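Local coordinates for protein alginate lyase A1-II' (Sphingomonas sp. A1, PDB 2CWS) that probably cleaves alginate by a lyase reaction, as a polysaccharide lyase family-7 enzyme, this chain being its alginate lyase domain, at residues 109-114 with 123-128; 134-139 with 162-167; 149-154 with 182-187. All blocks are in the same frame, centred on the assembly; numbering follows the deposited sequence.

Contact 1: 109-114 with 123-128; sequences AQIHGI and PLVKAV. With SO4 (sulfate ion), chain B.
I111 and V125 face each other in an antiparallel hairpin. I111 O accepts two amides, V125 N at 3.0 Å and L124 N at 2.8 Å, a classic beta bulge that shifts the register before H112. I111 N bonds back to V125 O, and A127 N to A109 O.

On one face, I111 CD1 sits 4.0 Å from V125 CG2, while I111 CG2 runs alongside L124 CD2.

The other face carries Q110, H112, P123 and K126. P123 N lies over one face of the H112 ring, 3.8 Å from H112 CE1; chi1 (-154°) sets the ring beside the carbonyl carbon and chi2 (-70°) turns that face to the proline. H112 ND1 donates to G113 O in the ring plane, and H112 NE2 makes a nearly straight 2.6 Å bond to sulfate O2. A leucine here would probably leave the sulfate without that donor and G113 O without its side-chain partner. Q110 NE2, held by E69, bonds the ion weakly, and R67 and Y205 join in, a set consistent with the Gln, His, Arg and Tyr of the family-7 active-site cleft; the sulfate probably comes from crystallisation liquor.

Strand 197-202 flanks 109-114, 133-139 flanks 123-128, and 162-169 packs against the apolar face.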
loop_
_atom_site.group_PDB
_atom_site.type_symbol
_atom_site.label_atom_id
_atom_site.label_comp_id
_atom_site.label_asym_id
_atom_site.label_seq_id
_atom_site.Cartn_x
_atom_site.Cartn_y
_atom_site.Cartn_z
ATOM N N ALA A 109 -1.711 -0.791 2.940
ATOM C CA ALA A 109 -0.416 -1.117 2.384
ATOM C C ALA A 109 -0.577 -2.272 1.424
ATOM O O ALA A 109 -1.538 -3.058 1.528
ATOM C CB ALA A 109 0.587 -1.491 3.489
ATOM N N GLN A 110 0.357 -2.378 0.489
ATOM C CA GLN A 110 0.337 -3.498 -0.472
ATOM C C GLN A 110 1.754 -3.883 -0.853
ATOM O O GLN A 110 2.697 -3.088 -0.789
ATOM C CB GLN A 110 -0.396 -3.165 -1.809
ATOM C CG GLN A 110 -1.740 -2.498 -1.619
ATOM C CD GLN A 110 -2.503 -2.465 -2.917
ATOM O OE1 GLN A 110 -2.654 -3.514 -3.576
ATOM N NE2 GLN A 110 -3.002 -1.293 -3.279
ATOM N N ILE A 111 1.858 -5.120 -1.360
ATOM C CA ILE A 111 2.860 -5.465 -2.368
ATOM C C ILE A 111 2.047 -5.721 -3.636
ATOM O O ILE A 111 1.169 -6.591 -3.601
ATOM C CB ILE A 111 3.716 -6.699 -2.024
ATOM C CG1 ILE A 111 4.540 -6.467 -0.770
ATOM C CG2 ILE A 111 4.598 -7.027 -3.231
ATOM C CD1 ILE A 111 5.313 -7.717 -0.382
ATOM N N HIS A 112 2.374 -5.019 -4.720
ATOM C CA HIS A 112 1.640 -5.214 -5.942
ATOM C C HIS A 112 2.530 -5.864 -6.998
ATOM O O HIS A 112 3.717 -5.467 -7.154
ATOM C CB HIS A 112 1.169 -3.825 -6.437
ATOM C CG HIS A 112 -0.059 -3.931 -7.269
ATOM N ND1 HIS A 112 -0.114 -4.476 -8.535
ATOM C CD2 HIS A 112 -1.317 -3.569 -6.962
ATOM C CE1 HIS A 112 -1.361 -4.415 -8.984
ATOM N NE2 HIS A 112 -2.143 -3.857 -8.048
ATOM N N GLY A 113 1.982 -6.859 -7.712
ATOM C CA GLY A 113 2.684 -7.385 -8.847
ATOM C C GLY A 113 2.631 -6.464 -10.045
ATOM O O GLY A 113 1.758 -5.612 -10.179
ATOM N N ILE A 114 3.577 -6.707 -10.964
ATOM C CA ILE A 114 3.606 -5.951 -12.236
ATOM C C ILE A 114 4.379 -6.830 -13.216
ATOM O O ILE A 114 5.286 -7.587 -12.820
ATOM C CB ILE A 114 4.278 -4.572 -12.040
ATOM C CG1 ILE A 114 4.180 -3.701 -13.324
ATOM C CG2 ILE A 114 5.703 -4.689 -11.528
ATOM C CD1 ILE A 114 4.547 -2.254 -13.019
ATOM N N PRO A 123 -2.375 -7.747 -7.364
ATOM C CA PRO A 123 -1.738 -7.508 -6.033
ATOM C C PRO A 123 -1.258 -8.855 -5.520
ATOM O O PRO A 123 -1.857 -9.877 -5.815
ATOM C CB PRO A 123 -2.843 -6.966 -5.165
ATOM C CG PRO A 123 -4.102 -7.153 -5.924
ATOM C CD PRO A 123 -3.818 -7.504 -7.355
ATOM N N LEU A 124 -0.187 -8.778 -4.723
ATOM C CA LEU A 124 0.270 -9.953 -3.970
ATOM C C LEU A 124 -0.137 -9.893 -2.496
ATOM O O LEU A 124 -0.711 -10.845 -1.981
ATOM C CB LEU A 124 1.798 -10.072 -4.067
ATOM C CG LEU A 124 2.397 -11.225 -3.201
ATOM C CD1 LEU A 124 1.933 -12.594 -3.739
ATOM C CD2 LEU A 124 3.910 -11.112 -3.160
ATOM N N VAL A 125 0.163 -8.790 -1.815
ATOM C CA VAL A 125 -0.222 -8.612 -0.406
ATOM C C VAL A 125 -1.101 -7.382 -0.316
ATOM O O VAL A 125 -0.725 -6.332 -0.848
ATOM C CB VAL A 125 0.992 -8.465 0.521
ATOM C CG1 VAL A 125 0.522 -8.251 1.968
ATOM C CG2 VAL A 125 1.937 -9.672 0.380
ATOM N N LYS A 126 -2.206 -7.491 0.387
ATOM C CA LYS A 126 -3.081 -6.369 0.696
ATOM C C LYS A 126 -3.326 -6.300 2.179
ATOM O O LYS A 126 -3.814 -7.278 2.776
ATOM C CB LYS A 126 -4.447 -6.504 -0.017
ATOM C CG LYS A 126 -4.286 -6.651 -1.540
ATOM C CD LYS A 126 -5.562 -7.220 -2.211
ATOM C CE LYS A 126 -5.651 -8.745 -1.909
ATOM N NZ LYS A 126 -6.873 -9.300 -2.582
ATOM N N ALA A 127 -2.978 -5.175 2.811
ATOM C CA ALA A 127 -3.191 -4.988 4.252
ATOM C C ALA A 127 -4.540 -4.323 4.421
ATOM O O ALA A 127 -4.677 -3.114 4.206
ATOM C CB ALA A 127 -2.032 -4.192 4.838
ATOM N N VAL A 128 -5.550 -5.131 4.760
ATOM C CA VAL A 128 -6.942 -4.688 4.819
ATOM C C VAL A 128 -7.331 -4.331 6.235
ATOM O O VAL A 128 -7.371 -5.210 7.114
ATOM C CB VAL A 128 -7.866 -5.800 4.297
ATOM C CG1 VAL A 128 -9.316 -5.315 4.322
ATOM C CG2 VAL A 128 -7.453 -6.258 2.888
HETATM S S SO4 B . -5.270 -2.360 -7.353
HETATM O O1 SO4 B . -4.217 -1.637 -6.424
HETATM O O2 SO4 B . -4.649 -3.336 -8.222
HETATM O O3 SO4 B . -6.222 -3.049 -6.564
HETATM O O4 SO4 B . -5.931 -1.363 -8.188
#

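Contact 2: 134-139 with 162-167; sequences LDMQVK and YNMEIR
M136 and M164 meet in the interior of a beta sandwich, the jelly-roll fold expected of a lyase in the concanavalin-like clan. Strand segments 134-139 and 162-167 belong to its two different sheets. They run nearly parallel, 8° apart, with 10.9 Å between their axes at closest approach. That spacing leaves the joining to side chains, and no hydrogen bond crosses between the two segments.

The contact is apolar and, in the conformer described, one of two modelled for M136, rests largely on one methyl group. M136 CE reaches across the gap and settles between two residues of the facing strand, 3.6 Å from I166 CG1 and 3.7 Å from M164 CG. It also comes close to I166 CD1 and to M164 SD, so it meets both the methylene part and the sulfur of its fellow methionine. M136 gets there by a folded route: its CG is beside the backbone N (chi1 -80°), and the chain bends again at chi2 and chi3. M164 is built differently, extended through chi2 and bent only at the last torsion, which turns its methyl toward L134. L134 and M164 cross at about a right angle there, a looser meeting than the one around M136 CE.

The charged side chains of D135 and R167 are engaged elsewhere: D135 receives bonds from H150 ND1 and N151 N, while R167 pairs with T169 and makes a cation-pi contact with Y174. Both sheets add apolar neighbours: F153 and A127 touch M136 from its own sheet, and V175 and M177 of strand 172-177 extend the opposing layer. Beyond the side chains, M136 CE also comes within 3.9 Å of a backbone oxygen, E165 O.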
loop_
_atom_site.group_PDB
_atom_site.type_symbol
_atom_site.label_atom_id
_atom_site.label_comp_id
_atom_site.label_asym_id
_atom_site.label_seq_id
_atom_site.Cartn_x
_atom_site.Cartn_y
_atom_site.Cartn_z
ATOM N N LEU A 134 -7.079 -6.345 11.396
ATOM C CA LEU A 134 -6.424 -6.164 10.095
ATOM C C LEU A 134 -6.201 -7.536 9.495
ATOM O O LEU A 134 -5.869 -8.510 10.203
ATOM C CB LEU A 134 -5.115 -5.394 10.260
ATOM C CG LEU A 134 -4.537 -4.981 8.864
ATOM C CD1 LEU A 134 -4.079 -3.542 8.865
ATOM C CD2 LEU A 134 -3.433 -5.977 8.528
ATOM N N ASP A 135 -6.412 -7.665 8.200
ATOM C CA ASP A 135 -6.241 -8.903 7.458
ATOM C C ASP A 135 -5.140 -8.674 6.423
ATOM O O ASP A 135 -5.342 -7.896 5.485
ATOM C CB ASP A 135 -7.555 -9.259 6.787
ATOM C CG ASP A 135 -7.531 -10.546 5.991
ATOM O OD1 ASP A 135 -6.537 -11.289 5.977
ATOM O OD2 ASP A 135 -8.613 -10.769 5.346
ATOM N N MET A 136 -3.991 -9.311 6.618
ATOM C CA MET A 136 -2.944 -9.294 5.588
ATOM C C MET A 136 -3.244 -10.399 4.607
ATOM O O MET A 136 -2.948 -11.573 4.856
ATOM C CB MET A 136 -1.603 -9.732 6.224
ATOM C CG MET A 136 -1.006 -8.551 6.960
ATOM S SD MET A 136 -0.379 -7.262 5.872
ATOM C CE MET A 136 0.994 -6.747 6.890
ATOM N N GLN A 137 -3.847 -10.051 3.502
ATOM C CA GLN A 137 -4.300 -11.008 2.490
ATOM C C GLN A 137 -3.160 -11.240 1.503
ATOM O O GLN A 137 -2.572 -10.288 1.001
ATOM C CB GLN A 137 -5.515 -10.430 1.744
ATOM C CG GLN A 137 -6.687 -10.228 2.694
ATOM C CD GLN A 137 -7.955 -9.650 2.069
ATOM O OE1 GLN A 137 -9.009 -9.533 2.768
ATOM N NE2 GLN A 137 -7.936 -9.264 0.855
ATOM N N VAL A 138 -2.866 -12.510 1.249
ATOM C CA VAL A 138 -1.814 -12.863 0.270
ATOM C C VAL A 138 -2.460 -13.643 -0.844
ATOM O O VAL A 138 -3.070 -14.718 -0.616
ATOM C CB VAL A 138 -0.656 -13.659 0.912
ATOM C CG1 VAL A 138 0.425 -13.898 -0.120
ATOM C CG2 VAL A 138 -0.084 -12.923 2.127
ATOM N N LYS A 139 -2.374 -13.148 -2.054
ATOM C CA LYS A 139 -3.003 -13.825 -3.162
ATOM C C LYS A 139 -2.343 -15.165 -3.406
ATOM O O LYS A 139 -1.127 -15.295 -3.288
ATOM C CB LYS A 139 -2.899 -12.911 -4.396
ATOM C CG LYS A 139 -3.784 -13.428 -5.549
ATOM C CD LYS A 139 -3.783 -12.533 -6.761
ATOM C CE LYS A 139 -4.897 -12.791 -7.747
ATOM N NZ LYS A 139 -5.025 -14.234 -8.156
ATOM N N TYR A 162 -0.508 1.154 14.639
ATOM C CA TYR A 162 0.063 -0.156 14.278
ATOM C C TYR A 162 1.472 0.040 13.725
ATOM O O TYR A 162 1.772 1.013 13.031
ATOM C CB TYR A 162 -0.796 -0.916 13.265
ATOM C CG TYR A 162 -1.488 -0.077 12.187
ATOM C CD1 TYR A 162 -2.827 0.211 12.290
ATOM C CD2 TYR A 162 -0.797 0.384 11.073
ATOM C CE1 TYR A 162 -3.495 0.958 11.314
ATOM C CE2 TYR A 162 -1.416 1.148 10.094
ATOM C CZ TYR A 162 -2.773 1.427 10.221
ATOM O OH TYR A 162 -3.471 2.196 9.299
ATOM N N ASN A 163 2.302 -0.935 14.046
ATOM C CA ASN A 163 3.621 -1.102 13.474
ATOM C C ASN A 163 3.666 -2.273 12.510
ATOM O O ASN A 163 3.660 -3.426 12.944
ATOM C CB ASN A 163 4.654 -1.381 14.557
ATOM C CG ASN A 163 4.842 -0.173 15.441
ATOM O OD1 ASN A 163 5.237 0.875 14.959
ATOM N ND2 ASN A 163 4.531 -0.280 16.732
ATOM N N MET A 164 3.689 -1.999 11.238
ATOM C CA MET A 164 3.512 -2.999 10.202
ATOM C C MET A 164 4.845 -3.300 9.533
ATOM O O MET A 164 5.670 -2.400 9.374
ATOM C CB MET A 164 2.528 -2.452 9.162
ATOM C CG MET A 164 2.231 -3.421 8.044
ATOM S SD MET A 164 1.161 -2.686 6.784
ATOM C CE MET A 164 -0.342 -2.427 7.742
ATOM N N GLU A 165 5.016 -4.566 9.127
ATOM C CA GLU A 165 6.161 -4.889 8.276
ATOM C C GLU A 165 5.651 -5.883 7.245
ATOM O O GLU A 165 4.870 -6.771 7.548
ATOM C CB GLU A 165 7.289 -5.485 9.116
ATOM C CG GLU A 165 8.542 -5.817 8.308
ATOM C CD GLU A 165 9.662 -6.245 9.225
ATOM O OE1 GLU A 165 10.446 -7.104 8.813
ATOM O OE2 GLU A 165 9.741 -5.743 10.389
ATOM N N ILE A 166 6.129 -5.697 6.021
ATOM C CA ILE A 166 5.820 -6.650 4.947
ATOM C C ILE A 166 7.145 -6.972 4.262
ATOM O O ILE A 166 7.814 -6.038 3.795
ATOM C CB ILE A 166 4.806 -6.148 3.913
ATOM C CG1 ILE A 166 3.573 -5.570 4.613
ATOM C CG2 ILE A 166 4.461 -7.264 2.966
ATOM C CD1 ILE A 166 2.545 -4.996 3.608
ATOM N N ARG A 167 7.529 -8.234 4.270
ATOM C CA ARG A 167 8.838 -8.662 3.720
ATOM C C ARG A 167 8.640 -9.777 2.749
ATOM O O ARG A 167 7.905 -10.720 3.032
ATOM C CB ARG A 167 9.762 -9.123 4.890
ATOM C CG ARG A 167 11.048 -9.769 4.401
ATOM C CD ARG A 167 11.998 -9.992 5.579
ATOM N NE ARG A 167 11.547 -10.936 6.614
ATOM C CZ ARG A 167 11.907 -12.213 6.690
ATOM N NH1 ARG A 167 12.672 -12.799 5.760
ATOM N NH2 ARG A 167 11.469 -12.946 7.709
#

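Contact 3: 149-154 with 182-187; sequences VHNYFT and RSVDFV
The guanidinium of R182 lies flat on the F153 ring, centres 4.1 Å apart and planes at 30°, a stacked cation-pi pair. F153 CE2 sits under one face of the guanidinium, toward its rim. Around the edge, close to its plane, come Y152 O and waters 1 and 3. NH1 and NH2 of R182 both grip the single Y152 O, at 3.0 Å and 2.9 Å. They approach from the same face of the carbonyl, NH2 well above its plane, and both bonds are noticeably bent. The bend at chi2 (-69°), followed by an extended chi3, carries the guanidinium over the ring; R182 CG lies 3.7 Å from F153 CZ. D180 takes NE in a salt bridge, so the charge has a partner besides the ring and the carbonyl.

These segments sit at the margin of the beta sandwich, where 182-185, on an outermost strand of one sheet, faces 149-154 from the other, the two running in nearly opposite directions.

Water fills in the polar contact beside the stack. N151 OD1 accepts a hydrogen bond from each of waters 1 and 2: water 1 in turn accepts from R182 NH2, while water 2 donates to S183 O. N151 ND2 is spent on M136 O in the neighbouring strand. Toward V149 and V184 the contact becomes apolar: the two side chains lie alongside, pointing opposite ways, with V149 CG1 3.9 Å from V184 CG2.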
loop_
_atom_site.group_PDB
_atom_site.type_symbol
_atom_site.label_atom_id
_atom_site.label_comp_id
_atom_site.label_asym_id
_atom_site.label_seq_id
_atom_site.Cartn_x
_atom_site.Cartn_y
_atom_site.Cartn_z
ATOM N N VAL A 149 -5.047 -16.066 0.729
ATOM C CA VAL A 149 -4.754 -16.571 2.068
ATOM C C VAL A 149 -4.941 -15.397 3.032
ATOM O O VAL A 149 -4.260 -14.382 2.906
ATOM C CB VAL A 149 -3.337 -17.129 2.182
ATOM C CG1 VAL A 149 -3.116 -17.698 3.577
ATOM C CG2 VAL A 149 -3.072 -18.174 1.061
ATOM N N HIS A 150 -5.845 -15.552 3.996
ATOM C CA HIS A 150 -6.097 -14.491 4.961
ATOM C C HIS A 150 -5.205 -14.677 6.164
ATOM O O HIS A 150 -4.854 -15.804 6.544
ATOM C CB HIS A 150 -7.584 -14.521 5.378
ATOM C CG HIS A 150 -8.470 -14.244 4.195
ATOM N ND1 HIS A 150 -8.920 -12.994 3.917
ATOM C CD2 HIS A 150 -8.927 -15.013 3.170
ATOM C CE1 HIS A 150 -9.633 -12.992 2.797
ATOM N NE2 HIS A 150 -9.668 -14.236 2.344
ATOM N N ASN A 151 -4.832 -13.554 6.789
ATOM C CA ASN A 151 -3.985 -13.575 7.997
ATOM C C ASN A 151 -4.530 -12.501 8.931
ATOM O O ASN A 151 -4.305 -11.287 8.694
ATOM C CB ASN A 151 -2.515 -13.301 7.665
ATOM C CG ASN A 151 -1.940 -14.399 6.764
ATOM O OD1 ASN A 151 -1.535 -15.476 7.261
ATOM N ND2 ASN A 151 -1.937 -14.184 5.444
ATOM N N TYR A 152 -5.248 -12.927 9.945
ATOM C CA TYR A 152 -6.025 -11.995 10.771
ATOM C C TYR A 152 -5.269 -11.584 12.041
ATOM O O TYR A 152 -4.729 -12.473 12.748
ATOM C CB TYR A 152 -7.354 -12.638 11.216
ATOM C CG TYR A 152 -8.235 -12.946 9.999
ATOM C CD1 TYR A 152 -8.504 -14.232 9.591
ATOM C CD2 TYR A 152 -8.774 -11.881 9.262
ATOM C CE1 TYR A 152 -9.354 -14.446 8.442
ATOM C CE2 TYR A 152 -9.592 -12.056 8.144
ATOM C CZ TYR A 152 -9.853 -13.346 7.764
ATOM O OH TYR A 152 -10.634 -13.613 6.639
ATOM N N PHE A 153 -5.280 -10.282 12.287
ATOM C CA PHE A 153 -4.691 -9.690 13.485
ATOM C C PHE A 153 -5.846 -9.067 14.255
ATOM O O PHE A 153 -6.413 -8.040 13.847
ATOM C CB PHE A 153 -3.628 -8.638 13.097
ATOM C CG PHE A 153 -2.485 -9.262 12.328
ATOM C CD1 PHE A 153 -2.568 -9.375 10.918
ATOM C CD2 PHE A 153 -1.392 -9.753 12.994
ATOM C CE1 PHE A 153 -1.499 -9.998 10.251
ATOM C CE2 PHE A 153 -0.323 -10.323 12.320
ATOM C CZ PHE A 153 -0.384 -10.435 10.959
ATOM N N THR A 154 -6.158 -9.686 15.374
ATOM C CA THR A 154 -7.277 -9.310 16.213
ATOM C C THR A 154 -6.924 -8.168 17.156
ATOM O O THR A 154 -5.898 -8.210 17.854
ATOM C CB THR A 154 -7.701 -10.535 17.039
ATOM O OG1 THR A 154 -8.097 -11.550 16.124
ATOM C CG2 THR A 154 -8.849 -10.209 17.957
ATOM N N ARG A 182 3.281 -13.587 10.334
ATOM C CA ARG A 182 2.748 -14.776 9.668
ATOM C C ARG A 182 3.459 -14.926 8.317
ATOM O O ARG A 182 3.978 -13.928 7.792
ATOM C CB ARG A 182 1.229 -14.603 9.382
ATOM C CG ARG A 182 0.470 -13.981 10.535
ATOM C CD ARG A 182 0.328 -14.871 11.784
ATOM N NE ARG A 182 -0.298 -14.091 12.897
ATOM C CZ ARG A 182 -1.596 -13.777 12.943
ATOM N NH1 ARG A 182 -2.039 -13.023 13.946
ATOM N NH2 ARG A 182 -2.465 -14.193 12.014
ATOM N N SER A 183 3.442 -16.102 7.706
ATOM C CA SER A 183 4.113 -16.231 6.405
ATOM C C SER A 183 3.262 -17.037 5.446
ATOM O O SER A 183 2.471 -17.910 5.837
ATOM C CB SER A 183 5.505 -16.886 6.555
ATOM O OG SER A 183 5.382 -18.288 6.895
ATOM N N VAL A 184 3.477 -16.741 4.174
ATOM C CA VAL A 184 2.862 -17.454 3.041
ATOM C C VAL A 184 3.914 -17.644 1.959
ATOM O O VAL A 184 4.511 -16.669 1.501
ATOM C CB VAL A 184 1.675 -16.662 2.482
ATOM C CG1 VAL A 184 1.067 -17.380 1.260
ATOM C CG2 VAL A 184 0.602 -16.420 3.548
ATOM N N ASP A 185 4.136 -18.890 1.534
ATOM C CA ASP A 185 5.123 -19.174 0.494
ATOM C C ASP A 185 4.409 -19.054 -0.858
ATOM O O ASP A 185 3.848 -19.980 -1.366
ATOM C CB ASP A 185 5.758 -20.529 0.753
ATOM C CG ASP A 185 6.784 -20.886 -0.303
ATOM O OD1 ASP A 185 6.995 -20.099 -1.231
ATOM O OD2 ASP A 185 7.382 -21.989 -0.120
ATOM N N PHE A 186 4.442 -17.843 -1.427
ATOM C CA PHE A 186 3.674 -17.594 -2.627
ATOM C C PHE A 186 4.327 -18.222 -3.849
ATOM O O PHE A 186 3.615 -18.833 -4.647
ATOM C CB PHE A 186 3.367 -16.078 -2.815
ATOM C CG PHE A 186 4.573 -15.161 -2.969
ATOM C CD1 PHE A 186 5.018 -14.785 -4.222
ATOM C CD2 PHE A 186 5.216 -14.637 -1.839
ATOM C CE1 PHE A 186 6.076 -13.915 -4.382
ATOM C CE2 PHE A 186 6.292 -13.798 -1.994
ATOM C CZ PHE A 186 6.725 -13.393 -3.262
ATOM N N VAL A 187 5.655 -18.153 -3.997
ATOM C CA VAL A 187 6.228 -18.891 -5.111
ATOM C C VAL A 187 5.981 -20.395 -4.972
ATOM O O VAL A 187 5.802 -21.072 -6.004
ATOM C CB VAL A 187 7.734 -18.530 -5.211
ATOM C CG1 VAL A 187 8.516 -19.537 -6.007
ATOM C CG2 VAL A 187 7.900 -17.098 -5.770
HETATM O O HOH W 1 -2.360 -16.131 9.836
HETATM O O HOH W 2 -0.111 -17.865 6.958
HETATM O O HOH W 3 -4.394 -11.882 16.130
#

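In the fold
Contact 1 lies within one sheet, whereas contacts 2 and 3 each bridge from that sheet to the other. Contacts 1 and 2 are buried; contact 3 is partly exposed at the margin. Strands 120-130, 133-139 and 148-154 are successive neighbours in one sheet, and each contact takes one of its segments from them, with backbone bonds such as L124 O to K139 N and V138 O to V149 N tying them together. Chemistry follows place: backbone pairing and a sulfate site in contact 1, methionine and aliphatic packing between the sheets in contact 2, an arginine, an aromatic ring and waters in contact 3. L124 also packs on F186, joining contacts 1 and 3.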